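PDB 5U22: N2152 from Neocallimastix frontalis, which probably hydrolyses arabinose-containing glycosides, as a glycoside hydrolase of family 39 with polyspecific activity on rare arabinosyl substrates. Local coordinates for residues C39-H44 and K307-M312; G256-S261 and K299-Y304; F268-V273 and L328-A333; W303-W308 and S343-G348. One frame throughout, in Å; residues are numbered along the deposited sequence.

Contact 1 of 4, residues C39-H44 and K307-M312; sequences CASGAH and KWYGDM
A chi1 of -180°, with CG opposite the backbone N, points the phenol of Tyr309 from helix 301-310 to the loop 39-44, and its hydroxyl arrives at the backbone N atoms of Cys39 and Ala40. Ser41 meets it from the loop side: a chi1 of -58° sets OG beside its backbone N and brings it obliquely to the CD2-CE2 side of the Tyr309 ring, 3.1 Å from each of these two atoms. The amide of Ala40 approaches at the ring edge, near the ring plane, and its N donates to OH of Tyr309 over 3.1 Å in an almost straight bond of 174°. The N of Cys39 is equally near that oxygen but at a poor angle, so it makes no such bond. CB of Ala40 adds an apolar touch, 3.9 Å from Tyr309 CE2.

In the fold, the loop bonds through its backbone to Asn65 and Arg68 on one side and Gly276 and Ile278 on the other, bridging the outermost parallel strands 66-70 and 275-278, consistent with the place where the TIM barrel closes. The tyrosine thus spans from helix 301-310, the last before the beta sandwich, to the barrel wall. Its buried hydroxyl is also hydrogen-bonded to OE2 of Glu269 on helix 258-270, which fixes the phenol at its far end. Ser41 is the centre of an inverse gamma turn, and its OG has a weak bond to the carbonyl O of His38.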
loop_
_atom_site.group_PDB
_atom_site.type_symbol
_atom_site.label_atom_id
_atom_site.label_comp_id
_atom_site.label_asym_id
_atom_site.label_seq_id
_atom_site.Cartn_x
_atom_site.Cartn_y
_atom_site.Cartn_z
ATOM N N CYS A 39 -6.160 -0.804 2.715
ATOM C CA CYS A 39 -4.903 -1.508 2.948
ATOM C C CYS A 39 -3.732 -0.844 2.239
ATOM O O CYS A 39 -2.617 -0.858 2.762
ATOM C CB CYS A 39 -5.026 -2.976 2.524
ATOM S SG CYS A 39 -5.250 -3.291 0.744
ATOM N N ALA A 40 -3.961 -0.230 1.078
ATOM C CA ALA A 40 -2.873 0.352 0.304
ATOM C C ALA A 40 -2.590 1.810 0.667
ATOM O O ALA A 40 -1.804 2.460 -0.028
ATOM C CB ALA A 40 -3.169 0.230 -1.199
ATOM N N SER A 41 -3.183 2.325 1.752
ATOM C CA SER A 41 -3.045 3.736 2.124
ATOM C C SER A 41 -1.844 3.897 3.051
ATOM O O SER A 41 -1.966 3.909 4.281
ATOM C CB SER A 41 -4.311 4.257 2.794
ATOM O OG SER A 41 -5.450 4.125 1.968
ATOM N N GLY A 42 -0.667 4.039 2.444
ATOM C CA GLY A 42 0.554 4.257 3.211
ATOM C C GLY A 42 1.708 4.519 2.267
ATOM O O GLY A 42 1.586 4.348 1.052
ATOM N N ALA A 43 2.845 4.932 2.843
ATOM C CA ALA A 43 4.018 5.253 2.028
ATOM C C ALA A 43 5.306 5.104 2.827
ATOM O O ALA A 43 5.346 5.380 4.026
ATOM C CB ALA A 43 3.941 6.675 1.465
ATOM N N HIS A 44 6.359 4.678 2.129
ATOM C CA HIS A 44 7.705 4.607 2.694
ATOM C C HIS A 44 8.298 6.008 2.797
ATOM O O HIS A 44 8.328 6.738 1.806
ATOM C CB HIS A 44 8.580 3.722 1.806
ATOM C CG HIS A 44 9.933 3.442 2.375
ATOM N ND1 HIS A 44 10.120 3.135 3.703
ATOM C CD2 HIS A 44 11.159 3.400 1.799
ATOM C CE1 HIS A 44 11.405 2.927 3.927
ATOM N NE2 HIS A 44 12.057 3.072 2.786
ATOM N N LYS A 307 -7.698 10.173 -1.101
ATOM C CA LYS A 307 -8.765 10.630 -0.216
ATOM C C LYS A 307 -10.069 9.899 -0.523
ATOM O O LYS A 307 -10.773 9.453 0.396
ATOM C CB LYS A 307 -8.930 12.146 -0.350
ATOM C CG LYS A 307 -10.159 12.722 0.369
ATOM C CD LYS A 307 -9.975 12.773 1.870
ATOM C CE LYS A 307 -11.191 13.429 2.556
ATOM N NZ LYS A 307 -11.370 12.924 3.933
ATOM N N TRP A 308 -10.408 9.770 -1.811
ATOM C CA TRP A 308 -11.560 8.959 -2.204
ATOM C C TRP A 308 -11.450 7.563 -1.617
ATOM O O TRP A 308 -12.414 7.017 -1.063
ATOM C CB TRP A 308 -11.626 8.847 -3.722
ATOM C CG TRP A 308 -12.082 10.041 -4.460
ATOM C CD1 TRP A 308 -12.656 11.163 -3.954
ATOM C CD2 TRP A 308 -11.997 10.228 -5.872
ATOM N NE1 TRP A 308 -12.949 12.043 -4.974
ATOM C CE2 TRP A 308 -12.549 11.489 -6.162
ATOM C CE3 TRP A 308 -11.502 9.446 -6.924
ATOM C CZ2 TRP A 308 -12.631 11.988 -7.466
ATOM C CZ3 TRP A 308 -11.582 9.941 -8.214
ATOM C CH2 TRP A 308 -12.141 11.200 -8.474
ATOM N N TYR A 309 -10.261 6.976 -1.741
ATOM C CA TYR A 309 -10.017 5.630 -1.240
ATOM C C TYR A 309 -10.201 5.565 0.267
ATOM O O TYR A 309 -10.916 4.696 0.785
ATOM C CB TYR A 309 -8.599 5.219 -1.640
ATOM C CG TYR A 309 -8.146 3.843 -1.216
ATOM C CD1 TYR A 309 -9.002 2.740 -1.277
ATOM C CD2 TYR A 309 -6.833 3.639 -0.810
ATOM C CE1 TYR A 309 -8.568 1.463 -0.912
ATOM C CE2 TYR A 309 -6.376 2.371 -0.460
ATOM C CZ TYR A 309 -7.240 1.289 -0.511
ATOM O OH TYR A 309 -6.762 0.046 -0.164
ATOM N N GLY A 310 -9.556 6.479 0.990
ATOM C CA GLY A 310 -9.636 6.458 2.440
ATOM C C GLY A 310 -11.039 6.687 2.964
ATOM O O GLY A 310 -11.366 6.244 4.072
ATOM N N ASP A 311 -11.875 7.402 2.195
ATOM C CA ASP A 311 -13.264 7.653 2.583
ATOM C C ASP A 311 -14.132 6.412 2.498
ATOM O O ASP A 311 -15.261 6.436 3.004
ATOM C CB ASP A 311 -13.913 8.727 1.696
ATOM C CG ASP A 311 -13.379 10.120 1.956
ATOM O OD1 ASP A 311 -12.680 10.319 2.972
ATOM O OD2 ASP A 311 -13.691 11.026 1.143
ATOM N N MET A 312 -13.664 5.354 1.835
ATOM C CA MET A 312 -14.510 4.190 1.631
ATOM C C MET A 312 -14.836 3.537 2.965
ATOM O O MET A 312 -13.965 3.383 3.827
ATOM C CB MET A 312 -13.825 3.190 0.700
ATOM C CG MET A 312 -13.728 3.679 -0.745
ATOM S SD MET A 312 -12.899 2.466 -1.802
ATOM C CE MET A 312 -13.987 2.459 -3.222
#

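Contact 2 of 4, residues G256-S261 and K299-Y304; sequences GQPGSS and KGAGWY
Pro258 and Ala301 meet where two helices of the barrel domain begin side by side, each in its first turn: helix 258-270 and helix 301-310, the latter the last helix before the beta sandwich. The pyrrolidine ring, puckered C-gamma exo, puts its CG against the methyl of the alanine, 3.8 Å from Ala301 CB, while CD passes a little farther from the same methyl. Ile376 of the sandwich strand 368-376 touches both side chains, covering the pair from the second domain.

Beside the proline, the first helix is capped by Gln257. Its extended chain (chi1 -179°, chi2 -158°) turns at the amide and brings OE1 back to the N of Ser260, an N-cap bond of 3.0 Å that falls on a lone pair in the carbonyl plane. The backbone O of Gln257 takes two bonds from Ser261: its N, and its OG at 2.6 Å, the hydroxyl coming from above the carbonyl plane. A chi1 of -56° swings that OG back over the preceding turn.

The backbones come close here, the CA atoms of Pro258 and Gly302 lying 5.0 Å apart. A side chain at Gly302 would run into the O of Gly256, whose contact with Gly302 CA, a CA-H...O approach, measures 3.2 Å. A single water completes the seam, donating to Gly256 O and accepting from Gly302 N at 2.8 Å.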
loop_
_atom_site.group_PDB
_atom_site.type_symbol
_atom_site.label_atom_id
_atom_site.label_comp_id
_atom_site.label_asym_id
_atom_site.label_seq_id
_atom_site.Cartn_x
_atom_site.Cartn_y
_atom_site.Cartn_z
ATOM N N GLY A 256 2.546 7.804 -6.932
ATOM C CA GLY A 256 1.468 8.702 -6.563
ATOM C C GLY A 256 0.540 9.139 -7.680
ATOM O O GLY A 256 -0.311 10.002 -7.448
ATOM N N GLN A 257 0.658 8.585 -8.881
ATOM C CA GLN A 257 -0.266 8.976 -9.949
ATOM C C GLN A 257 -1.611 8.285 -9.757
ATOM O O GLN A 257 -1.647 7.071 -9.522
ATOM C CB GLN A 257 0.306 8.611 -11.324
ATOM C CG GLN A 257 -0.600 9.012 -12.501
ATOM C CD GLN A 257 -0.317 8.206 -13.748
ATOM O OE1 GLN A 257 -0.579 7.003 -13.786
ATOM N NE2 GLN A 257 0.229 8.859 -14.781
ATOM N N PRO A 258 -2.733 9.008 -9.879
ATOM C CA PRO A 258 -4.046 8.356 -9.686
ATOM C C PRO A 258 -4.281 7.135 -10.570
ATOM O O PRO A 258 -4.674 6.080 -10.063
ATOM C CB PRO A 258 -5.040 9.485 -9.995
ATOM C CG PRO A 258 -4.258 10.768 -9.742
ATOM C CD PRO A 258 -2.855 10.442 -10.191
ATOM N N GLY A 259 -4.053 7.248 -11.879
ATOM C CA GLY A 259 -4.344 6.132 -12.768
ATOM C C GLY A 259 -3.547 4.889 -12.426
ATOM O O GLY A 259 -4.103 3.799 -12.259
ATOM N N SER A 260 -2.232 5.038 -12.293
ATOM C CA SER A 260 -1.399 3.896 -11.933
ATOM C C SER A 260 -1.835 3.308 -10.600
ATOM O O SER A 260 -2.000 2.086 -10.466
ATOM C CB SER A 260 0.063 4.320 -11.872
ATOM O OG SER A 260 0.832 3.288 -11.285
ATOM N N SER A 261 -2.054 4.178 -9.611
ATOM C CA SER A 261 -2.334 3.735 -8.246
ATOM C C SER A 261 -3.624 2.938 -8.166
ATOM O O SER A 261 -3.727 1.993 -7.372
ATOM C CB SER A 261 -2.396 4.947 -7.315
ATOM O OG SER A 261 -1.192 5.698 -7.396
ATOM N N LYS A 299 -1.131 19.763 -2.089
ATOM C CA LYS A 299 -1.649 18.484 -2.559
ATOM C C LYS A 299 -1.346 18.288 -4.039
ATOM O O LYS A 299 -1.426 19.226 -4.836
ATOM C CB LYS A 299 -3.162 18.418 -2.344
ATOM C CG LYS A 299 -3.609 18.472 -0.882
ATOM C CD LYS A 299 -5.094 18.748 -0.795
ATOM C CE LYS A 299 -5.548 18.859 0.654
ATOM N NZ LYS A 299 -7.026 19.056 0.766
ATOM N N GLY A 300 -0.997 17.057 -4.410
ATOM C CA GLY A 300 -0.985 16.649 -5.798
ATOM C C GLY A 300 -2.258 15.889 -6.141
ATOM O O GLY A 300 -3.113 15.640 -5.291
ATOM N N ALA A 301 -2.376 15.530 -7.424
ATOM C CA ALA A 301 -3.546 14.785 -7.881
ATOM C C ALA A 301 -3.753 13.518 -7.061
ATOM O O ALA A 301 -4.884 13.192 -6.692
ATOM C CB ALA A 301 -3.406 14.430 -9.364
ATOM N N GLY A 302 -2.670 12.802 -6.759
ATOM C CA GLY A 302 -2.796 11.541 -6.046
ATOM C C GLY A 302 -3.412 11.685 -4.671
ATOM O O GLY A 302 -4.098 10.779 -4.197
ATOM N N TRP A 303 -3.176 12.818 -4.006
ATOM C CA TRP A 303 -3.795 13.037 -2.702
ATOM C C TRP A 303 -5.303 12.877 -2.802
ATOM O O TRP A 303 -5.929 12.184 -1.995
ATOM C CB TRP A 303 -3.440 14.424 -2.174
ATOM C CG TRP A 303 -3.805 14.598 -0.738
ATOM C CD1 TRP A 303 -2.987 14.410 0.341
ATOM C CD2 TRP A 303 -5.081 15.000 -0.213
ATOM N NE1 TRP A 303 -3.677 14.666 1.501
ATOM C CE2 TRP A 303 -4.963 15.031 1.188
ATOM C CE3 TRP A 303 -6.310 15.339 -0.794
ATOM C CZ2 TRP A 303 -6.034 15.379 2.026
ATOM C CZ3 TRP A 303 -7.376 15.685 0.042
ATOM C CH2 TRP A 303 -7.225 15.704 1.436
ATOM N N TYR A 304 -5.900 13.485 -3.824
ATOM C CA TYR A 304 -7.349 13.432 -3.961
ATOM C C TYR A 304 -7.836 12.021 -4.284
ATOM O O TYR A 304 -8.894 11.604 -3.794
ATOM C CB TYR A 304 -7.801 14.431 -5.020
ATOM C CG TYR A 304 -7.648 15.863 -4.559
ATOM C CD1 TYR A 304 -6.521 16.608 -4.894
ATOM C CD2 TYR A 304 -8.629 16.461 -3.771
ATOM C CE1 TYR A 304 -6.380 17.930 -4.458
ATOM C CE2 TYR A 304 -8.494 17.782 -3.337
ATOM C CZ TYR A 304 -7.373 18.503 -3.692
ATOM O OH TYR A 304 -7.255 19.805 -3.247
HETATM O O HOH W 1 -0.175 13.016 -8.107
#

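Contact 3 of 4, residues F268-V273 and L328-A333; sequences FERYKV and LIDGAA
Arg270 and Asp330 reach for each other from opposite directions and meet end-on, guanidinium and carboxylate lying nearly in one plane, 7° apart. NH1 of Arg270 donates to OD2 of Asp330 over 3.0 Å, and NH2 to OD1 over 2.8 Å. Both bonds are close to straight, and each uses the syn lone pair of its oxygen, giving a bidentate salt bridge. The arginine leaves its helix with CG anti to the backbone N, runs on extended and bends at chi3 (-53°), which turns the guanidinium toward the strand. OD1 of Asp330 also accepts from the N of Gly331 at 2.7 Å, met on the anti side, so the carboxylate is held in its rotation from the strand as well as from the helix.

Further charges extend the pair: NH1 has a second partner in Glu324, and OD2 one in Arg267. Were Asp330 replaced by an alanine, Arg270 would probably lose its two-pronged acceptor, its guanidinium left to Glu324 and the O of Val319, and Arg267 one charge partner.

One residue earlier, CG of Glu269 rests on CB of Ala332 at 4.3 Å, while its OE2 is hydrogen-bonded to OH of Tyr309. Just past the bridge, helix 258-270 ends in a Schellman motif with Lys272 as the C-prime residue. This is an interdomain salt bridge, joining the end of a TIM-barrel helix to strand 330-336 of the beta sandwich.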
loop_
_atom_site.group_PDB
_atom_site.type_symbol
_atom_site.label_atom_id
_atom_site.label_comp_id
_atom_site.label_asym_id
_atom_site.label_seq_id
_atom_site.Cartn_x
_atom_site.Cartn_y
_atom_site.Cartn_z
ATOM N N PHE A 268 -4.464 -5.173 -4.709
ATOM C CA PHE A 268 -4.238 -5.418 -3.283
ATOM C C PHE A 268 -5.539 -5.759 -2.571
ATOM O O PHE A 268 -5.584 -6.681 -1.745
ATOM C CB PHE A 268 -3.593 -4.199 -2.613
ATOM C CG PHE A 268 -2.159 -3.946 -3.016
ATOM C CD1 PHE A 268 -1.548 -4.696 -4.009
ATOM C CD2 PHE A 268 -1.429 -2.946 -2.391
ATOM C CE1 PHE A 268 -0.233 -4.446 -4.387
ATOM C CE2 PHE A 268 -0.110 -2.704 -2.747
ATOM C CZ PHE A 268 0.489 -3.456 -3.760
ATOM N N GLU A 269 -6.608 -5.012 -2.859
ATOM C CA GLU A 269 -7.886 -5.316 -2.225
ATOM C C GLU A 269 -8.418 -6.663 -2.695
ATOM O O GLU A 269 -8.963 -7.433 -1.897
ATOM C CB GLU A 269 -8.899 -4.212 -2.513
ATOM C CG GLU A 269 -8.566 -2.859 -1.867
ATOM C CD GLU A 269 -8.843 -2.816 -0.363
ATOM O OE1 GLU A 269 -9.432 -3.787 0.187
ATOM O OE2 GLU A 269 -8.461 -1.802 0.260
ATOM N N ARG A 270 -8.249 -6.975 -3.980
ATOM C CA ARG A 270 -8.757 -8.240 -4.511
ATOM C C ARG A 270 -8.131 -9.435 -3.803
ATOM O O ARG A 270 -8.798 -10.449 -3.569
ATOM C CB ARG A 270 -8.492 -8.305 -6.015
ATOM C CG ARG A 270 -8.940 -9.588 -6.698
ATOM C CD ARG A 270 -8.927 -9.414 -8.232
ATOM N NE ARG A 270 -9.703 -8.241 -8.656
ATOM C CZ ARG A 270 -9.193 -7.206 -9.329
ATOM N NH1 ARG A 270 -7.910 -7.190 -9.691
ATOM N NH2 ARG A 270 -9.967 -6.183 -9.647
ATOM N N TYR A 271 -6.856 -9.333 -3.444
ATOM C CA TYR A 271 -6.140 -10.440 -2.824
ATOM C C TYR A 271 -5.994 -10.270 -1.317
ATOM O O TYR A 271 -5.244 -11.022 -0.682
ATOM C CB TYR A 271 -4.781 -10.626 -3.506
ATOM C CG TYR A 271 -4.953 -11.225 -4.887
ATOM C CD1 TYR A 271 -5.048 -12.600 -5.050
ATOM C CD2 TYR A 271 -5.084 -10.417 -6.013
ATOM C CE1 TYR A 271 -5.228 -13.162 -6.309
ATOM C CE2 TYR A 271 -5.274 -10.968 -7.268
ATOM C CZ TYR A 271 -5.342 -12.338 -7.409
ATOM O OH TYR A 271 -5.534 -12.885 -8.653
ATOM N N LYS A 272 -6.712 -9.317 -0.731
ATOM C CA LYS A 272 -6.778 -9.155 0.722
ATOM C C LYS A 272 -5.396 -8.908 1.319
ATOM O O LYS A 272 -5.052 -9.415 2.391
ATOM C CB LYS A 272 -7.467 -10.350 1.374
ATOM C CG LYS A 272 -8.900 -10.543 0.862
ATOM C CD LYS A 272 -9.633 -11.663 1.588
ATOM C CE LYS A 272 -10.176 -12.682 0.606
ATOM N N VAL A 273 -4.599 -8.109 0.614
ATOM C CA VAL A 273 -3.323 -7.663 1.155
ATOM C C VAL A 273 -3.567 -6.918 2.459
ATOM O O VAL A 273 -4.508 -6.125 2.581
ATOM C CB VAL A 273 -2.600 -6.788 0.120
ATOM C CG1 VAL A 273 -1.473 -5.992 0.765
ATOM C CG2 VAL A 273 -2.055 -7.668 -0.989
ATOM N N LEU A 328 -3.440 -3.031 -17.505
ATOM C CA LEU A 328 -4.687 -2.349 -17.827
ATOM C C LEU A 328 -5.427 -1.880 -16.578
ATOM O O LEU A 328 -5.245 -2.397 -15.470
ATOM C CB LEU A 328 -5.611 -3.242 -18.660
ATOM C CG LEU A 328 -5.010 -3.648 -20.014
ATOM C CD1 LEU A 328 -5.982 -4.497 -20.818
ATOM C CD2 LEU A 328 -4.580 -2.422 -20.786
ATOM N N ILE A 329 -6.261 -0.858 -16.802
ATOM C CA ILE A 329 -7.170 -0.220 -15.851
ATOM C C ILE A 329 -7.810 -1.214 -14.882
ATOM O O ILE A 329 -8.230 -2.308 -15.268
ATOM C CB ILE A 329 -8.240 0.572 -16.626
ATOM C CG1 ILE A 329 -9.205 1.301 -15.681
ATOM C CG2 ILE A 329 -8.998 -0.354 -17.610
ATOM C CD1 ILE A 329 -9.945 2.394 -16.389
ATOM N N ASP A 330 -7.884 -0.829 -13.612
ATOM C CA ASP A 330 -8.397 -1.692 -12.555
ATOM C C ASP A 330 -8.895 -0.778 -11.443
ATOM O O ASP A 330 -8.738 0.442 -11.517
ATOM C CB ASP A 330 -7.300 -2.646 -12.078
ATOM C CG ASP A 330 -7.837 -3.897 -11.421
ATOM O OD1 ASP A 330 -9.018 -3.935 -11.009
ATOM O OD2 ASP A 330 -7.052 -4.858 -11.314
ATOM N N GLY A 331 -9.463 -1.358 -10.394
ATOM C CA GLY A 331 -9.933 -0.507 -9.312
ATOM C C GLY A 331 -10.609 -1.288 -8.208
ATOM O O GLY A 331 -10.574 -2.519 -8.172
ATOM N N ALA A 332 -11.235 -0.542 -7.297
ATOM C CA ALA A 332 -11.824 -1.129 -6.107
ATOM C C ALA A 332 -13.166 -0.476 -5.827
ATOM O O ALA A 332 -13.391 0.692 -6.158
ATOM C CB ALA A 332 -10.908 -0.968 -4.884
ATOM N N ALA A 333 -14.049 -1.234 -5.185
ATOM C CA ALA A 333 -15.404 -0.762 -4.960
ATOM C C ALA A 333 -15.830 -1.092 -3.543
ATOM O O ALA A 333 -15.454 -2.137 -3.005
ATOM C CB ALA A 333 -16.385 -1.388 -5.949
#

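Contact 4 of 4, residues W303-W308 and S343-G348; sequences WYFYKW and SFIFGG
Phe305 and Ile345 make the dense part of this contact, the ring tip of the phenylalanine set against the branched isoleucine. CZ of Phe305 lies 3.8 Å from CB of Ile345, and CE1 is almost as near, at 3.9 Å. The ring stretches that far because its CG is anti to the backbone N (chi1 -166°). At the ring's edge, in its plane, comes the N of Phe346, 4.0 Å from CZ of Phe305. CG2, the methyl branch of Ile345, meets both CB and CE3 of Trp308, each at 4.1 Å.

Toward Ser343 the fit is looser: its side chain does not touch the helix directly, and a water spans the interval, donating to Trp308 O and joined to Ser343 OG, 2.8 Å from each. Loss of the ring to an alanine at Phe305 is likely to strip CB and CD1 of Ile345 of their aromatic neighbour and open a gap between helix and strand.

The axes of helix 303-308 and strand 343-347 approach to 9.8 Å, with their N-to-C directions 146° apart, nearer antiparallel than parallel. Around them, Phe305 also packs on Ala262 and Ile265 of helix 258-270 and on Ile376 of strand 368-376, while Ile345 bonds through its backbone to Ala332 of the neighbouring strand 330-336.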
loop_
_atom_site.group_PDB
_atom_site.type_symbol
_atom_site.label_atom_id
_atom_site.label_comp_id
_atom_site.label_asym_id
_atom_site.label_seq_id
_atom_site.Cartn_x
_atom_site.Cartn_y
_atom_site.Cartn_z
ATOM N N TRP A 303 -3.176 12.818 -4.006
ATOM C CA TRP A 303 -3.795 13.037 -2.702
ATOM C C TRP A 303 -5.303 12.877 -2.802
ATOM O O TRP A 303 -5.929 12.184 -1.995
ATOM C CB TRP A 303 -3.440 14.424 -2.174
ATOM C CG TRP A 303 -3.805 14.598 -0.738
ATOM C CD1 TRP A 303 -2.987 14.410 0.341
ATOM C CD2 TRP A 303 -5.081 15.000 -0.213
ATOM N NE1 TRP A 303 -3.677 14.666 1.501
ATOM C CE2 TRP A 303 -4.963 15.031 1.188
ATOM C CE3 TRP A 303 -6.310 15.339 -0.794
ATOM C CZ2 TRP A 303 -6.034 15.379 2.026
ATOM C CZ3 TRP A 303 -7.376 15.685 0.042
ATOM C CH2 TRP A 303 -7.225 15.704 1.436
ATOM N N TYR A 304 -5.900 13.485 -3.824
ATOM C CA TYR A 304 -7.349 13.432 -3.961
ATOM C C TYR A 304 -7.836 12.021 -4.284
ATOM O O TYR A 304 -8.894 11.604 -3.794
ATOM C CB TYR A 304 -7.801 14.431 -5.020
ATOM C CG TYR A 304 -7.648 15.863 -4.559
ATOM C CD1 TYR A 304 -6.521 16.608 -4.894
ATOM C CD2 TYR A 304 -8.629 16.461 -3.771
ATOM C CE1 TYR A 304 -6.380 17.930 -4.458
ATOM C CE2 TYR A 304 -8.494 17.782 -3.337
ATOM C CZ TYR A 304 -7.373 18.503 -3.692
ATOM O OH TYR A 304 -7.255 19.805 -3.247
ATOM N N PHE A 305 -7.076 11.263 -5.090
ATOM C CA PHE A 305 -7.469 9.882 -5.355
ATOM C C PHE A 305 -7.411 9.046 -4.080
ATOM O O PHE A 305 -8.349 8.295 -3.780
ATOM C CB PHE A 305 -6.606 9.249 -6.464
ATOM C CG PHE A 305 -7.182 7.961 -7.006
ATOM C CD1 PHE A 305 -8.278 7.979 -7.863
ATOM C CD2 PHE A 305 -6.648 6.732 -6.642
ATOM C CE1 PHE A 305 -8.825 6.803 -8.346
ATOM C CE2 PHE A 305 -7.184 5.546 -7.130
ATOM C CZ PHE A 305 -8.282 5.583 -7.975
ATOM N N TYR A 306 -6.339 9.191 -3.293
ATOM C CA TYR A 306 -6.246 8.432 -2.052
ATOM C C TYR A 306 -7.245 8.919 -1.008
ATOM O O TYR A 306 -7.623 8.149 -0.122
ATOM C CB TYR A 306 -4.803 8.472 -1.531
ATOM C CG TYR A 306 -3.941 7.418 -2.209
ATOM C CD1 TYR A 306 -3.467 7.599 -3.507
ATOM C CD2 TYR A 306 -3.636 6.230 -1.560
ATOM C CE1 TYR A 306 -2.691 6.618 -4.124
ATOM C CE2 TYR A 306 -2.862 5.254 -2.163
ATOM C CZ TYR A 306 -2.396 5.448 -3.440
ATOM O OH TYR A 306 -1.620 4.460 -4.007
ATOM N N LYS A 307 -7.698 10.173 -1.101
ATOM C CA LYS A 307 -8.765 10.630 -0.216
ATOM C C LYS A 307 -10.069 9.899 -0.523
ATOM O O LYS A 307 -10.773 9.453 0.396
ATOM C CB LYS A 307 -8.930 12.146 -0.350
ATOM C CG LYS A 307 -10.159 12.722 0.369
ATOM C CD LYS A 307 -9.975 12.773 1.870
ATOM C CE LYS A 307 -11.191 13.429 2.556
ATOM N NZ LYS A 307 -11.370 12.924 3.933
ATOM N N TRP A 308 -10.408 9.770 -1.811
ATOM C CA TRP A 308 -11.560 8.959 -2.204
ATOM C C TRP A 308 -11.450 7.563 -1.617
ATOM O O TRP A 308 -12.414 7.017 -1.063
ATOM C CB TRP A 308 -11.626 8.847 -3.722
ATOM C CG TRP A 308 -12.082 10.041 -4.460
ATOM C CD1 TRP A 308 -12.656 11.163 -3.954
ATOM C CD2 TRP A 308 -11.997 10.228 -5.872
ATOM N NE1 TRP A 308 -12.949 12.043 -4.974
ATOM C CE2 TRP A 308 -12.549 11.489 -6.162
ATOM C CE3 TRP A 308 -11.502 9.446 -6.924
ATOM C CZ2 TRP A 308 -12.631 11.988 -7.466
ATOM C CZ3 TRP A 308 -11.582 9.941 -8.214
ATOM C CH2 TRP A 308 -12.141 11.200 -8.474
ATOM N N SER A 343 -19.340 3.116 -3.878
ATOM C CA SER A 343 -18.240 3.897 -4.430
ATOM C C SER A 343 -17.332 2.985 -5.241
ATOM O O SER A 343 -16.947 1.915 -4.771
ATOM C CB SER A 343 -17.432 4.580 -3.327
ATOM O OG SER A 343 -16.362 5.336 -3.886
ATOM N N PHE A 344 -16.967 3.427 -6.439
ATOM C CA PHE A 344 -16.100 2.676 -7.343
ATOM C C PHE A 344 -15.020 3.629 -7.833
ATOM O O PHE A 344 -15.337 4.630 -8.485
ATOM C CB PHE A 344 -16.904 2.111 -8.521
ATOM C CG PHE A 344 -16.078 1.314 -9.502
ATOM C CD1 PHE A 344 -14.928 0.657 -9.085
ATOM C CD2 PHE A 344 -16.457 1.213 -10.831
ATOM C CE1 PHE A 344 -14.159 -0.075 -9.984
ATOM C CE2 PHE A 344 -15.694 0.469 -11.735
ATOM C CZ PHE A 344 -14.546 -0.172 -11.299
ATOM N N ILE A 345 -13.759 3.348 -7.495
ATOM C CA ILE A 345 -12.634 4.157 -7.963
ATOM C C ILE A 345 -11.768 3.308 -8.877
ATOM O O ILE A 345 -11.546 2.121 -8.608
ATOM C CB ILE A 345 -11.805 4.742 -6.798
ATOM C CG1 ILE A 345 -11.168 3.635 -5.951
ATOM C CG2 ILE A 345 -12.679 5.605 -5.913
ATOM C CD1 ILE A 345 -10.349 4.186 -4.767
ATOM N N PHE A 346 -11.270 3.913 -9.956
ATOM C CA PHE A 346 -10.570 3.127 -10.961
ATOM C C PHE A 346 -9.709 4.046 -11.817
ATOM O O PHE A 346 -9.861 5.269 -11.816
ATOM C CB PHE A 346 -11.561 2.331 -11.823
ATOM C CG PHE A 346 -12.659 3.171 -12.424
ATOM C CD1 PHE A 346 -13.822 3.425 -11.709
ATOM C CD2 PHE A 346 -12.533 3.699 -13.704
ATOM C CE1 PHE A 346 -14.854 4.190 -12.264
ATOM C CE2 PHE A 346 -13.551 4.455 -14.270
ATOM C CZ PHE A 346 -14.709 4.711 -13.549
ATOM N N GLY A 347 -8.805 3.432 -12.566
ATOM C CA GLY A 347 -7.889 4.190 -13.390
ATOM C C GLY A 347 -6.820 3.303 -13.973
ATOM O O GLY A 347 -6.624 2.175 -13.506
ATOM N N GLY A 348 -6.125 3.794 -14.988
ATOM C CA GLY A 348 -5.077 3.039 -15.633
ATOM C C GLY A 348 -5.269 2.931 -17.134
ATOM O O GLY A 348 -6.319 3.299 -17.681
HETATM O O HOH W 2 -15.077 6.991 -1.999
#

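From the N terminus, the loop 39-44 is met first, and contact 1 closes the longest loop by bringing helix 301-310 back to it across most of the TIM barrel. Contact 2, between the starts of helices 258-270 and 301-310, is nested inside that loop. Contact 3 begins at the far end of helix 258-270 and reaches strand 330-336, so it crosses contacts 1, 2 and 4. Contact 4 starts on helix 301-310, where contact 2 ends, and closes on strand 341-347, the sheet neighbour of strand 330-336. Contacts 1 and 2 lie in the barrel domain, whereas contacts 3 and 4 tie two of its helices, 258-270 and 301-310, to the beta sandwich.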